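Local coordinates for protein MgGH51 (Meripilus giganteus, PDB 6ZPV) that hydrolyses terminal alpha-L-arabinofuranosides, as a fungal arabinofuranosidase of glycoside hydrolase family GH51, probably releasing arabinose from plant cell-wall polysaccharides, at residues P405-G417 with S526-S538. Sequence-based numbering, arbitrary orientation.
Sequences PTWFYQNAFYYDG and STLPTNGGTLHWS. With ACT (acetate ion), chain S.
The F413 ring and the N531 side chain stack, ring and amide planes only 13° apart. N531 CB lies over one face of the ring, 3.9 Å from the F413 centroid, and the amide continues over CG and CB of F413. H536 CE1 meets the ring at its edge. P529 O approaches obliquely, 3.3 Å from F413 CZ. N531 carries CG anti to its backbone N (chi1 -175°), which lays the amide along the phenyl ring. The Y409 ring has T534 CG2 over one face, 3.6 Å from Y409 CZ, and T406 O over the opposite face. G532 O sits at its edge. A412 CB lies over one face of the H536 imidazole in a CH-pi contact, 4.0 Å from the ring centroid. H536 NE2 donates to G533 O, which lies 2.8 Å away in the plane of the imidazole. The donor stands above the G533 carbonyl plane. This bond ties the start of strand 535-541 to the type II turn T530-G533. G532 has a positive phi (103°), where a CB would jam against the preceding carbonyl O.

The contact joins two domains. Helix 405-410 and the turn after it follow strand 396-403 of the parallel (beta/alpha)8 barrel sheet. The turn T530-G533 precedes strand 535-541 of the C-terminal antiparallel beta domain. R469, at the end of helix 454-469, makes a cation-pi contact with F413. With only a methyl group in place of the F413 ring, as in an alanine here, the N531 amide is likely to lose its stacking surface and a gap to open beside P529 and H536.

Three waters bridge the two segments through backbone and side-chain polar atoms. One accepts from G532 N and donates to Y409 O. A second donates to Q410 O and N531 OD1 and accepts from F413 N. The third accepts from Q410 NE2 and donates to G532 O.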
# COMPACT_ATOMS: atom_id res chain seq x y z
N PRO A 405 20.60 9.39 -3.55
CA PRO A 405 20.66 8.94 -4.95
C PRO A 405 22.03 8.42 -5.38
O PRO A 405 22.15 7.43 -6.11
CB PRO A 405 20.20 10.20 -5.73
CG PRO A 405 19.34 10.93 -4.75
CD PRO A 405 20.00 10.73 -3.39
N THR A 406 23.08 9.13 -4.94
CA THR A 406 24.45 8.77 -5.30
C THR A 406 24.82 7.39 -4.73
O THR A 406 25.44 6.59 -5.42
CB THR A 406 25.40 9.87 -4.84
OG1 THR A 406 25.06 11.04 -5.60
CG2 THR A 406 26.85 9.52 -5.03
N TRP A 407 24.44 7.16 -3.47
CA TRP A 407 24.72 5.83 -2.91
C TRP A 407 24.15 4.73 -3.81
O TRP A 407 24.77 3.69 -4.02
CB TRP A 407 24.12 5.71 -1.49
CG TRP A 407 24.40 4.41 -0.80
CD1 TRP A 407 25.41 4.21 0.09
CD2 TRP A 407 23.70 3.17 -0.95
NE1 TRP A 407 25.42 2.91 0.51
CE2 TRP A 407 24.41 2.24 -0.13
CE3 TRP A 407 22.58 2.73 -1.67
CZ2 TRP A 407 24.02 0.88 -0.05
CZ3 TRP A 407 22.24 1.40 -1.59
CH2 TRP A 407 22.94 0.47 -0.82
N PHE A 408 22.94 4.90 -4.30
CA PHE A 408 22.29 3.86 -5.10
C PHE A 408 23.10 3.54 -6.37
O PHE A 408 23.31 2.35 -6.67
CB PHE A 408 20.82 4.20 -5.41
CG PHE A 408 19.92 3.87 -4.26
CD1 PHE A 408 19.46 2.56 -4.11
CD2 PHE A 408 19.63 4.76 -3.26
CE1 PHE A 408 18.72 2.18 -3.00
CE2 PHE A 408 18.88 4.38 -2.17
CZ PHE A 408 18.41 3.09 -2.03
N TYR A 409 23.58 4.55 -7.12
CA TYR A 409 24.38 4.19 -8.31
C TYR A 409 25.74 3.62 -7.90
O TYR A 409 26.26 2.74 -8.56
CB TYR A 409 24.47 5.26 -9.39
CG TYR A 409 25.32 6.46 -9.09
CD1 TYR A 409 26.70 6.34 -9.14
CD2 TYR A 409 24.81 7.72 -8.87
CE1 TYR A 409 27.54 7.44 -8.96
CE2 TYR A 409 25.64 8.84 -8.75
CZ TYR A 409 27.01 8.70 -8.80
OH TYR A 409 27.83 9.81 -8.65
N GLN A 410 26.32 4.12 -6.81
CA GLN A 410 27.60 3.69 -6.31
C GLN A 410 27.54 2.25 -5.81
O GLN A 410 28.59 1.62 -5.70
CB GLN A 410 28.20 4.59 -5.23
CG GLN A 410 28.60 5.95 -5.78
CD GLN A 410 29.17 6.80 -4.64
OE1 GLN A 410 28.65 6.74 -3.50
NE2 GLN A 410 30.02 7.73 -4.98
N ASN A 411 26.36 1.74 -5.46
CA ASN A 411 26.21 0.42 -4.83
C ASN A 411 25.43 -0.52 -5.72
O ASN A 411 24.91 -1.54 -5.24
CB ASN A 411 25.63 0.58 -3.42
CG ASN A 411 26.68 1.16 -2.50
OD1 ASN A 411 27.48 0.38 -1.95
ND2 ASN A 411 26.76 2.45 -2.40
N ALA A 412 25.45 -0.32 -7.03
CA ALA A 412 24.80 -1.23 -8.00
C ALA A 412 25.45 -2.61 -8.02
O ALA A 412 24.82 -3.55 -8.52
CB ALA A 412 24.83 -0.62 -9.38
N PHE A 413 26.65 -2.76 -7.50
CA PHE A 413 27.32 -4.06 -7.36
C PHE A 413 27.14 -4.66 -5.98
O PHE A 413 27.85 -5.63 -5.63
CB PHE A 413 28.79 -3.97 -7.80
CG PHE A 413 29.00 -3.88 -9.28
CD1 PHE A 413 28.68 -2.75 -9.98
CD2 PHE A 413 29.51 -4.97 -9.98
CE1 PHE A 413 28.87 -2.68 -11.34
CE2 PHE A 413 29.68 -4.89 -11.36
CZ PHE A 413 29.34 -3.75 -12.05
N TYR A 414 26.14 -4.22 -5.23
CA TYR A 414 25.89 -4.71 -3.86
C TYR A 414 25.89 -6.24 -3.83
O TYR A 414 26.48 -6.85 -2.91
CB TYR A 414 24.56 -4.16 -3.34
CG TYR A 414 24.27 -4.52 -1.91
CD1 TYR A 414 24.72 -3.73 -0.86
CD2 TYR A 414 23.56 -5.63 -1.57
CE1 TYR A 414 24.45 -4.06 0.46
CE2 TYR A 414 23.26 -5.94 -0.25
CZ TYR A 414 23.74 -5.19 0.76
OH TYR A 414 23.41 -5.53 2.09
N TYR A 415 25.19 -6.89 -4.74
CA TYR A 415 24.99 -8.36 -4.70
C TYR A 415 26.02 -9.16 -5.50
O TYR A 415 26.06 -10.40 -5.39
CB TYR A 415 23.58 -8.75 -5.10
CG TYR A 415 22.53 -8.44 -4.06
CD1 TYR A 415 22.42 -9.25 -2.93
CD2 TYR A 415 21.67 -7.37 -4.16
CE1 TYR A 415 21.50 -8.96 -1.93
CE2 TYR A 415 20.75 -7.09 -3.19
CZ TYR A 415 20.62 -7.90 -2.08
OH TYR A 415 19.74 -7.70 -1.05
N ASP A 416 26.87 -8.50 -6.30
CA ASP A 416 27.77 -9.27 -7.19
C ASP A 416 28.72 -10.18 -6.42
O ASP A 416 29.05 -11.25 -6.97
CB ASP A 416 28.54 -8.35 -8.11
CG ASP A 416 27.63 -7.75 -9.15
OD1 ASP A 416 26.79 -6.86 -8.82
OD2 ASP A 416 27.70 -8.16 -10.35
N GLY A 417 29.22 -9.73 -5.28
CA GLY A 417 30.18 -10.52 -4.52
C GLY A 417 29.54 -11.47 -3.53
O GLY A 417 30.32 -12.15 -2.80
N SER A 526 26.23 -9.17 -20.26
CA SER A 526 26.77 -8.12 -21.14
C SER A 526 28.03 -7.60 -20.50
O SER A 526 28.32 -7.84 -19.30
CB SER A 526 25.75 -7.04 -21.40
OG SER A 526 25.38 -6.37 -20.20
N THR A 527 28.79 -6.80 -21.26
CA THR A 527 29.86 -6.00 -20.68
C THR A 527 29.42 -5.42 -19.34
O THR A 527 28.34 -4.83 -19.27
CB THR A 527 30.21 -4.87 -21.64
OG1 THR A 527 30.46 -5.40 -22.96
CG2 THR A 527 31.37 -4.02 -21.18
N LEU A 528 30.25 -5.53 -18.32
CA LEU A 528 29.87 -4.98 -17.02
C LEU A 528 29.98 -3.47 -17.00
O LEU A 528 30.99 -2.91 -17.45
CB LEU A 528 30.73 -5.59 -15.90
CG LEU A 528 30.50 -7.05 -15.58
CD1 LEU A 528 31.60 -7.58 -14.65
CD2 LEU A 528 29.16 -7.32 -14.99
N PRO A 529 29.01 -2.78 -16.38
CA PRO A 529 29.22 -1.38 -16.04
C PRO A 529 30.44 -1.17 -15.15
O PRO A 529 30.88 -2.11 -14.46
CB PRO A 529 27.93 -0.99 -15.26
CG PRO A 529 26.90 -1.98 -15.80
CD PRO A 529 27.68 -3.26 -15.97
N THR A 530 30.93 0.05 -15.09
CA THR A 530 31.98 0.40 -14.13
C THR A 530 31.40 0.37 -12.71
O THR A 530 30.41 1.07 -12.47
CB THR A 530 32.55 1.77 -14.47
OG1 THR A 530 33.09 1.69 -15.79
CG2 THR A 530 33.66 2.14 -13.51
N ASN A 531 32.05 -0.34 -11.84
CA ASN A 531 31.66 -0.44 -10.43
C ASN A 531 31.98 0.91 -9.76
O ASN A 531 33.16 1.25 -9.65
CB ASN A 531 32.34 -1.64 -9.80
CG ASN A 531 31.90 -1.89 -8.39
OD1 ASN A 531 31.26 -1.07 -7.76
ND2 ASN A 531 32.24 -3.06 -7.87
N GLY A 532 30.93 1.67 -9.39
CA GLY A 532 31.06 3.01 -8.86
C GLY A 532 30.73 4.09 -9.86
O GLY A 532 30.69 5.28 -9.47
N GLY A 533 30.54 3.73 -11.11
CA GLY A 533 30.22 4.70 -12.16
C GLY A 533 28.77 5.10 -12.17
O GLY A 533 27.92 4.54 -11.43
N THR A 534 28.45 6.09 -13.00
CA THR A 534 27.08 6.62 -13.13
C THR A 534 26.25 5.88 -14.16
O THR A 534 25.02 6.10 -14.17
CB THR A 534 27.13 8.10 -13.45
OG1 THR A 534 27.97 8.29 -14.59
CG2 THR A 534 27.67 8.93 -12.32
N LEU A 535 26.85 5.11 -15.07
CA LEU A 535 26.12 4.55 -16.21
C LEU A 535 26.00 3.05 -16.04
O LEU A 535 27.02 2.33 -15.90
CB LEU A 535 26.86 4.84 -17.52
CG LEU A 535 26.13 4.41 -18.80
CD1 LEU A 535 24.85 5.19 -19.00
CD2 LEU A 535 27.05 4.58 -19.99
N HIS A 536 24.77 2.53 -16.02
CA HIS A 536 24.50 1.10 -15.75
C HIS A 536 23.46 0.59 -16.70
O HIS A 536 22.65 1.34 -17.24
CB HIS A 536 24.02 0.94 -14.28
CG HIS A 536 25.09 1.24 -13.28
ND1 HIS A 536 25.90 0.25 -12.82
CD2 HIS A 536 25.51 2.44 -12.80
CE1 HIS A 536 26.81 0.88 -12.04
NE2 HIS A 536 26.61 2.18 -12.02
N TRP A 537 23.45 -0.72 -16.91
CA TRP A 537 22.46 -1.34 -17.79
C TRP A 537 22.25 -2.78 -17.37
O TRP A 537 23.08 -3.37 -16.66
CB TRP A 537 22.94 -1.27 -19.27
CG TRP A 537 24.30 -1.83 -19.47
CD1 TRP A 537 24.63 -3.15 -19.68
CD2 TRP A 537 25.56 -1.10 -19.42
NE1 TRP A 537 26.00 -3.28 -19.74
CE2 TRP A 537 26.58 -2.04 -19.59
CE3 TRP A 537 25.87 0.23 -19.22
CZ2 TRP A 537 27.93 -1.67 -19.57
CZ3 TRP A 537 27.19 0.59 -19.23
CH2 TRP A 537 28.21 -0.35 -19.40
N SER A 538 21.15 -3.36 -17.86
CA SER A 538 20.81 -4.79 -17.65
C SER A 538 19.93 -5.22 -18.82
O SER A 538 19.02 -4.48 -19.22
CB SER A 538 20.11 -4.99 -16.32
OG SER A 538 19.72 -6.34 -16.15
C ACT S . 33.80 -6.42 -22.35
O ACT S . 34.13 -6.79 -21.08
OXT ACT S . 32.81 -6.88 -23.05
CH3 ACT S . 34.60 -5.26 -23.03
O HOH W 1 28.24 0.83 -9.10
O HOH W 2 28.78 -0.71 -6.83
O HOH W 3 31.69 6.47 -7.33